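Local coordinates for protein molybdopterin synthase catalytic subunit (Helicobacter pylori, PDB 3RPF) that probably converts cyclic pyranopterin phosphate (precursor Z) into molybdopterin, building its dithiolene group with two sulfur atoms supplied by the small carrier subunit MoaD, at residues Lys59-Lys64 and Ile112-His117. Residues are numbered along the deposited sequence; the frame is centred on the assembly and turned at random.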
# COMPACT_ATOMS: atom_id res chain seq x y z
N LYS A 59 -11.88 11.81 -14.83
CA LYS A 59 -10.62 12.08 -15.52
C LYS A 59 -9.92 13.31 -14.97
O LYS A 59 -8.71 13.29 -14.68
CB LYS A 59 -10.85 12.24 -17.02
N THR A 60 -10.67 14.40 -14.82
CA THR A 60 -10.07 15.65 -14.37
C THR A 60 -9.68 15.57 -12.90
O THR A 60 -8.55 15.93 -12.53
CB THR A 60 -11.02 16.85 -14.60
OG1 THR A 60 -12.23 16.66 -13.86
CG2 THR A 60 -11.35 16.97 -16.09
N TRP A 61 -10.60 15.09 -12.07
CA TRP A 61 -10.27 14.83 -10.66
C TRP A 61 -8.97 14.03 -10.52
O TRP A 61 -8.08 14.40 -9.74
CB TRP A 61 -11.43 14.07 -9.96
CG TRP A 61 -11.13 13.75 -8.51
CD1 TRP A 61 -11.26 14.59 -7.44
CD2 TRP A 61 -10.63 12.51 -7.99
NE1 TRP A 61 -10.89 13.94 -6.28
CE2 TRP A 61 -10.49 12.67 -6.59
CE3 TRP A 61 -10.28 11.28 -8.56
CZ2 TRP A 61 -10.02 11.64 -5.76
CZ3 TRP A 61 -9.81 10.26 -7.74
CH2 TRP A 61 -9.69 10.45 -6.35
N PHE A 62 -8.86 12.94 -11.25
CA PHE A 62 -7.69 12.10 -11.09
C PHE A 62 -6.45 12.81 -11.64
O PHE A 62 -5.36 12.66 -11.10
CB PHE A 62 -7.84 10.72 -11.72
CG PHE A 62 -6.62 9.85 -11.51
CD1 PHE A 62 -6.38 9.27 -10.28
CD2 PHE A 62 -5.68 9.68 -12.52
CE1 PHE A 62 -5.25 8.49 -10.06
CE2 PHE A 62 -4.54 8.89 -12.31
CZ PHE A 62 -4.33 8.31 -11.07
N GLU A 63 -6.61 13.58 -12.70
CA GLU A 63 -5.44 14.20 -13.32
C GLU A 63 -4.75 15.15 -12.34
O GLU A 63 -3.52 15.30 -12.36
CB GLU A 63 -5.79 14.92 -14.63
CG GLU A 63 -4.74 14.75 -15.73
CD GLU A 63 -4.66 13.32 -16.26
OE1 GLU A 63 -5.60 12.54 -15.99
OE2 GLU A 63 -3.66 12.98 -16.94
N LYS A 64 -5.53 15.77 -11.46
CA LYS A 64 -4.94 16.62 -10.41
C LYS A 64 -4.10 15.79 -9.44
O LYS A 64 -3.04 16.23 -9.01
CB LYS A 64 -6.01 17.40 -9.66
N ILE A 112 -5.93 7.16 -1.65
CA ILE A 112 -6.99 6.17 -1.45
C ILE A 112 -8.13 6.74 -0.61
O ILE A 112 -9.30 6.50 -0.90
CB ILE A 112 -6.45 4.85 -0.83
CG1 ILE A 112 -5.40 4.24 -1.76
CG2 ILE A 112 -7.59 3.86 -0.60
CD1 ILE A 112 -4.70 3.01 -1.17
N GLU A 113 -7.78 7.52 0.40
CA GLU A 113 -8.79 8.13 1.28
C GLU A 113 -9.59 9.18 0.52
O GLU A 113 -10.82 9.22 0.62
CB GLU A 113 -8.11 8.76 2.51
CG GLU A 113 -9.05 9.54 3.45
CD GLU A 113 -10.02 8.65 4.23
OE1 GLU A 113 -10.11 7.44 3.92
OE2 GLU A 113 -10.69 9.17 5.15
N ASP A 114 -8.91 10.02 -0.26
CA ASP A 114 -9.61 11.02 -1.06
C ASP A 114 -10.50 10.35 -2.09
O ASP A 114 -11.64 10.78 -2.32
CB ASP A 114 -8.61 11.94 -1.75
CG ASP A 114 -9.26 13.24 -2.23
OD1 ASP A 114 -9.78 13.97 -1.37
OD2 ASP A 114 -9.27 13.51 -3.45
N PHE A 115 -9.99 9.30 -2.71
CA PHE A 115 -10.74 8.56 -3.71
C PHE A 115 -12.06 8.04 -3.15
O PHE A 115 -13.13 8.26 -3.73
CB PHE A 115 -9.90 7.39 -4.24
CG PHE A 115 -10.65 6.49 -5.18
CD1 PHE A 115 -10.64 6.74 -6.54
CD2 PHE A 115 -11.37 5.41 -4.71
CE1 PHE A 115 -11.34 5.92 -7.41
CE2 PHE A 115 -12.07 4.58 -5.58
CZ PHE A 115 -12.05 4.85 -6.94
N LYS A 116 -12.00 7.36 -2.01
CA LYS A 116 -13.21 6.80 -1.42
C LYS A 116 -14.30 7.86 -1.27
O LYS A 116 -15.47 7.56 -1.48
CB LYS A 116 -12.90 6.19 -0.06
N HIS A 117 -13.92 9.08 -0.89
CA HIS A 117 -14.89 10.10 -0.52
C HIS A 117 -15.27 11.05 -1.66
O HIS A 117 -16.24 11.81 -1.54
CB HIS A 117 -14.38 10.94 0.66
CG HIS A 117 -14.26 10.18 1.95
ND1 HIS A 117 -13.50 10.63 3.01
CD2 HIS A 117 -14.80 9.00 2.35
CE1 HIS A 117 -13.57 9.76 4.00
NE2 HIS A 117 -14.36 8.76 3.63
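Asp114 OD2 accepts from two indoles of one helix: a hydrogen bond from Trp65 NE1, and a weak one from Trp61 NE1, with 3.3 Å between Trp61 NE1 and Asp114 OD2. This pairs helix 55-71 with helix 101-118 in the MoaE alpha/beta fold, both helices reaching strand 74-82 through Phe62 and Phe115, which touch Met78. The bond from Trp61 is bent, with an N-H...O angle of 122°, because the oxygen is displaced along the ring edge toward the six-membered ring, with Asp114 OD2 3.1 Å from Trp61 CZ2. OD2 lies near the indole plane, at its edge, and the carboxylate and indole planes are 17° apart. With chi1 at 179°, the Trp61 side chain extends from helix 55-71 toward helix 101-118. Its far corner then lies against the Phe115 backbone, with Trp61 CH2 3.4 Å from Phe115 CA, and packs on the side chain at 3.7 Å from Trp61 CH2 to Phe115 CB. The two aromatic side chains cross at about a right angle, and the indole approaches the phenyl edge. Phe115 also stacks on Phe92 and packs against Gly73 of the neighbouring molybdopterin-converting factor (MoaD) chain, which puts the Phe115 side of the contact at the interface between subunits. Lys116, next in the chain, probably binds substrate. Trp65 meets the Trp61 ring edge-to-face and donates to the same oxygen, contacts that probably restrict turning of the Trp61 indole. At the phenyl edge, Phe115 CD1 lies 3.8 Å from Trp61 CZ3.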